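Long-range contacts in carnitinyl-CoA dehydratase (Mycobacterium avium, PDB 3R0O), which probably catalyses the reversible dehydration of carnitinyl-CoA, as a lyase of the enoyl-CoA hydratase/isomerase (crotonase) family: residues I106-I111 / S216-K221; N115-G120 / S137-L142. All blocks are in the same frame, centred on the assembly; numbering follows the deposited sequence.

Interaction 1. Residues I106-I111 / S216-K221; sequences IDKPTI and SVQASK. With EDO (1,2-ethanediol), chain D.
Lys-221 NZ is gripped from several directions. Lys-221 NZ donates to Ile-106 O at 2.9 Å and to Lys-108 O, also at 2.9 Å. The two carbonyls are met differently. The amine is tilted moderately from the plane of the Ile-106 carbonyl, with a C=O...N angle of 151°. It stands well above the plane of the Lys-108 carbonyl. Water 1 accepts a third bond, with its oxygen 2.6 Å from Lys-221 NZ, and also takes the N-H of Ile-106. A salt bridge to Asp-130 and a cation-pi contact with Phe-105 add to the grip, which would offset much of the charge of this buried amine.

The lysine leaves the helix with CG trans to the backbone N (chi1 179°) and stays extended to its tip. Lys-221 CD passes Asp-107 O at 3.4 Å on the way. One turn back, Gln-218 lays its CG 3.3 Å from the same Asp-107 O. Its amide runs on to the bent chain of Lys-108, where Gln-218 NE2 lies 3.4 Å from Lys-108 CD. The charged ends turn elsewhere: Lys-108 NZ bonds to Ala-54 O, and Asp-107 pairs with Arg-222. Pro-109 CG presses tightly on Val-217 CG1 at 3.4 Å, the two side chains crossing at about a right angle. On the far side of water 1 sits a 1,2-ethanediol, probably from the crystallisation liquor; its O2 is 2.7 Å from Thr-110 OG1. A second subunit packs on the helix as well, with Leu-173 of that subunit against Val-217. The arrangement belongs to the crotonase fold: helix 214-225 covers the loop that leads into strand 110-114, a central strand of the main sheet.

Interaction 2. Residues N115-G120 / S137-L142; sequences NGTALG and SASFGL
Ser-139, Ala-118 and Leu-119 bury the most surface here. The two segments run side by side in the same direction; the directions of 116-120 and 138-142 differ by only 3°. Ala-118 N donates to Ser-139 O at 2.9 Å. Two residues on, Gly-120 N reaches Gly-141 O at 2.8 Å. Between these bonds Ala-118 O receives a CA-H...O contact from Phe-140 CA, 3.4 Å away and almost straight. Ser-123 OG is hydrogen-bonded to both Ala-118 O and Gly-141 N, which bridges the backbones where they do not bond directly.

These short, loosely bonded strands make up a small second sheet of the crotonase spiral with 178-179. Gly-120 is the N-cap of helix 121-128. In crotonases the start of this helix commonly supplies a backbone N-H to the oxyanion hole, so the contact probably lies close to that site.

The side chains divide between the two faces. On one, Ala-118 CB approaches the Phe-140 ring, 4.0 Å from its CD1. The same ring packs on Val-114 and on Ala-126 of the helix. On the other, with Leu-119 CG beside the backbone N (chi1 -60°), the extended side chain brings Leu-119 CD2 to 3.7 Å from Phe-140 C and close to Gly-141 N. Leu-119 CD2 is also 3.9 Å from Ser-139 OG. Water 2 joins the edges at the hydroxyls: its oxygen is 2.7 Å from Ser-139 OG and 2.7 Å from Thr-117 OG1, and it donates to Ser-137 O.

From the N terminus, the chain first reaches 106-111, which enters strand 110-114. Directly after that strand comes 115-120. Helix 121-128 and strand 131-135 then follow. Segment 137-142 returns beside 115-120, so interaction 2 closes a short loop around that helix and strand. The chain goes on through several helices before 216-221 comes back to 106-111. Interaction 1 thus closes a far longer loop that contains the whole of the other, and the two do not cross. The centres of interactions 1 and 2 lie about 25 Å apart. Interaction 1 joins helix 214-225 to the entry of the main sheet; interaction 2 pairs two strands of the small sheet beyond its exit.

Interaction 1. Residues I106-I111 / S216-K221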
# COMPACT_ATOMS: atom_id res chain seq x y z
N ILE A 106 -10.15 4.62 18.91
CA ILE A 106 -9.76 4.49 20.33
C ILE A 106 -8.32 3.98 20.43
O ILE A 106 -7.80 3.37 19.49
CB ILE A 106 -10.71 3.58 21.13
CG1 ILE A 106 -10.69 2.13 20.62
CG2 ILE A 106 -12.15 4.11 21.07
CD1 ILE A 106 -11.31 1.11 21.61
N ASP A 107 -7.69 4.18 21.58
CA ASP A 107 -6.30 3.78 21.78
C ASP A 107 -6.10 2.26 21.83
O ASP A 107 -5.03 1.77 21.48
CB ASP A 107 -5.76 4.38 23.08
CG ASP A 107 -5.63 5.89 23.02
OD1 ASP A 107 -5.26 6.45 21.96
OD2 ASP A 107 -5.87 6.52 24.05
N LYS A 108 -7.13 1.55 22.27
CA LYS A 108 -7.06 0.10 22.49
C LYS A 108 -7.17 -0.65 21.16
O LYS A 108 -7.95 -0.28 20.30
CB LYS A 108 -8.18 -0.33 23.45
CG LYS A 108 -8.43 0.62 24.64
CD LYS A 108 -7.16 0.82 25.50
CE LYS A 108 -7.35 2.01 26.49
NZ LYS A 108 -8.17 1.61 27.65
N PRO A 109 -6.35 -1.71 20.98
CA PRO A 109 -6.45 -2.48 19.73
C PRO A 109 -7.80 -3.19 19.59
O PRO A 109 -8.37 -3.67 20.58
CB PRO A 109 -5.33 -3.53 19.86
CG PRO A 109 -4.39 -2.93 20.73
CD PRO A 109 -5.20 -2.15 21.77
N THR A 110 -8.32 -3.20 18.38
CA THR A 110 -9.62 -3.80 18.14
C THR A 110 -9.43 -4.97 17.20
O THR A 110 -8.66 -4.89 16.24
CB THR A 110 -10.60 -2.80 17.53
OG1 THR A 110 -10.01 -2.24 16.34
CG2 THR A 110 -10.95 -1.65 18.54
N ILE A 111 -10.13 -6.06 17.48
CA ILE A 111 -10.04 -7.27 16.67
C ILE A 111 -11.44 -7.64 16.21
O ILE A 111 -12.32 -7.89 17.05
CB ILE A 111 -9.45 -8.44 17.48
CG1 ILE A 111 -8.01 -8.12 17.92
CG2 ILE A 111 -9.46 -9.77 16.67
CD1 ILE A 111 -7.51 -9.04 19.07
N SER A 216 2.62 1.14 25.38
CA SER A 216 3.43 0.92 24.18
C SER A 216 2.57 0.52 23.01
O SER A 216 2.76 0.98 21.89
CB SER A 216 4.46 -0.19 24.39
OG SER A 216 5.51 0.23 25.25
N VAL A 217 1.64 -0.39 23.28
CA VAL A 217 0.77 -0.93 22.25
C VAL A 217 -0.10 0.23 21.72
O VAL A 217 -0.24 0.42 20.51
CB VAL A 217 -0.09 -2.09 22.80
CG1 VAL A 217 -1.22 -2.46 21.83
CG2 VAL A 217 0.79 -3.35 23.09
N GLN A 218 -0.62 1.01 22.65
CA GLN A 218 -1.50 2.12 22.34
C GLN A 218 -0.78 3.27 21.61
O GLN A 218 -1.31 3.79 20.64
CB GLN A 218 -2.25 2.58 23.60
CG GLN A 218 -3.12 1.45 24.18
CD GLN A 218 -3.57 1.69 25.62
OE1 GLN A 218 -3.69 2.84 26.05
NE2 GLN A 218 -3.84 0.58 26.37
N ALA A 219 0.43 3.63 22.05
CA ALA A 219 1.25 4.64 21.37
C ALA A 219 1.59 4.17 19.97
O ALA A 219 1.52 4.94 19.01
CB ALA A 219 2.54 4.95 22.17
N SER A 220 1.94 2.88 19.85
CA SER A 220 2.22 2.29 18.55
C SER A 220 1.00 2.37 17.64
O SER A 220 1.13 2.72 16.45
CB SER A 220 2.77 0.85 18.67
OG SER A 220 4.01 0.83 19.39
N LYS A 221 -0.19 2.09 18.19
CA LYS A 221 -1.42 2.21 17.40
C LYS A 221 -1.61 3.63 16.85
O LYS A 221 -1.92 3.79 15.65
CB LYS A 221 -2.66 1.74 18.17
CG LYS A 221 -3.92 1.88 17.37
CD LYS A 221 -5.14 1.38 18.10
CE LYS A 221 -6.39 1.73 17.26
NZ LYS A 221 -7.66 1.08 17.78
C1 EDO D . -13.27 1.14 16.27
O1 EDO D . -12.42 1.70 17.27
C2 EDO D . -12.45 0.69 15.06
O2 EDO D . -11.23 0.08 15.52
O HOH W 1 -9.65 2.48 16.85

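Interaction 2. Residues N115-G120 / S137-L142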
# COMPACT_ATOMS: atom_id res chain seq x y z
N ASN A 115 -17.44 -14.17 12.42
CA ASN A 115 -18.10 -15.46 12.65
C ASN A 115 -18.97 -15.94 11.50
O ASN A 115 -19.61 -17.00 11.60
CB ASN A 115 -19.00 -15.33 13.89
CG ASN A 115 -20.05 -14.23 13.72
OD1 ASN A 115 -19.73 -13.05 13.75
ND2 ASN A 115 -21.31 -14.63 13.53
N GLY A 116 -19.05 -15.16 10.43
CA GLY A 116 -19.89 -15.55 9.29
C GLY A 116 -19.81 -14.51 8.20
O GLY A 116 -18.85 -13.75 8.15
N THR A 117 -20.81 -14.48 7.33
CA THR A 117 -20.85 -13.52 6.23
C THR A 117 -20.65 -12.08 6.72
O THR A 117 -21.23 -11.68 7.74
CB THR A 117 -22.20 -13.67 5.45
OG1 THR A 117 -22.34 -15.03 5.04
CG2 THR A 117 -22.22 -12.82 4.20
N ALA A 118 -19.82 -11.32 5.99
CA ALA A 118 -19.49 -9.93 6.33
C ALA A 118 -19.51 -9.07 5.07
O ALA A 118 -18.45 -8.60 4.63
CB ALA A 118 -18.12 -9.85 6.98
N LEU A 119 -20.69 -8.88 4.49
CA LEU A 119 -20.83 -8.11 3.25
C LEU A 119 -21.23 -6.68 3.62
O LEU A 119 -21.80 -6.46 4.69
CB LEU A 119 -21.83 -8.78 2.29
CG LEU A 119 -21.45 -10.21 1.83
CD1 LEU A 119 -22.52 -10.90 0.99
CD2 LEU A 119 -20.08 -10.35 1.15
N GLY A 120 -20.86 -5.72 2.79
CA GLY A 120 -21.23 -4.33 3.02
C GLY A 120 -20.71 -3.75 4.33
O GLY A 120 -19.50 -3.77 4.61
N SER A 137 -16.01 -20.19 6.53
CA SER A 137 -17.12 -19.85 5.64
C SER A 137 -17.45 -18.34 5.57
O SER A 137 -18.41 -17.95 4.92
CB SER A 137 -18.36 -20.68 6.00
OG SER A 137 -18.96 -20.14 7.15
N ALA A 138 -16.64 -17.49 6.21
CA ALA A 138 -16.85 -16.03 6.13
C ALA A 138 -16.49 -15.51 4.72
O ALA A 138 -15.72 -16.12 3.99
CB ALA A 138 -16.04 -15.31 7.17
N SER A 139 -17.09 -14.40 4.34
CA SER A 139 -16.71 -13.75 3.10
C SER A 139 -16.87 -12.26 3.30
O SER A 139 -17.63 -11.82 4.18
CB SER A 139 -17.57 -14.22 1.95
OG SER A 139 -18.93 -13.96 2.23
N PHE A 140 -16.16 -11.50 2.48
CA PHE A 140 -16.13 -10.06 2.54
C PHE A 140 -16.52 -9.51 1.17
O PHE A 140 -16.37 -10.19 0.14
CB PHE A 140 -14.73 -9.58 2.97
CG PHE A 140 -14.26 -10.19 4.29
CD1 PHE A 140 -14.41 -9.49 5.47
CD2 PHE A 140 -13.69 -11.48 4.32
CE1 PHE A 140 -13.99 -10.05 6.69
CE2 PHE A 140 -13.30 -12.05 5.52
CZ PHE A 140 -13.44 -11.33 6.72
N GLY A 141 -17.04 -8.30 1.15
CA GLY A 141 -17.33 -7.62 -0.09
C GLY A 141 -18.06 -6.32 0.16
O GLY A 141 -18.50 -6.05 1.28
N LEU A 142 -18.17 -5.53 -0.89
CA LEU A 142 -18.90 -4.27 -0.87
C LEU A 142 -19.90 -4.29 -2.04
O LEU A 142 -19.64 -3.72 -3.10
CB LEU A 142 -17.92 -3.11 -1.01
CG LEU A 142 -16.94 -3.02 0.18
CD1 LEU A 142 -15.92 -1.94 -0.04
CD2 LEU A 142 -17.71 -2.79 1.47
O HOH W 2 -20.04 -15.82 3.89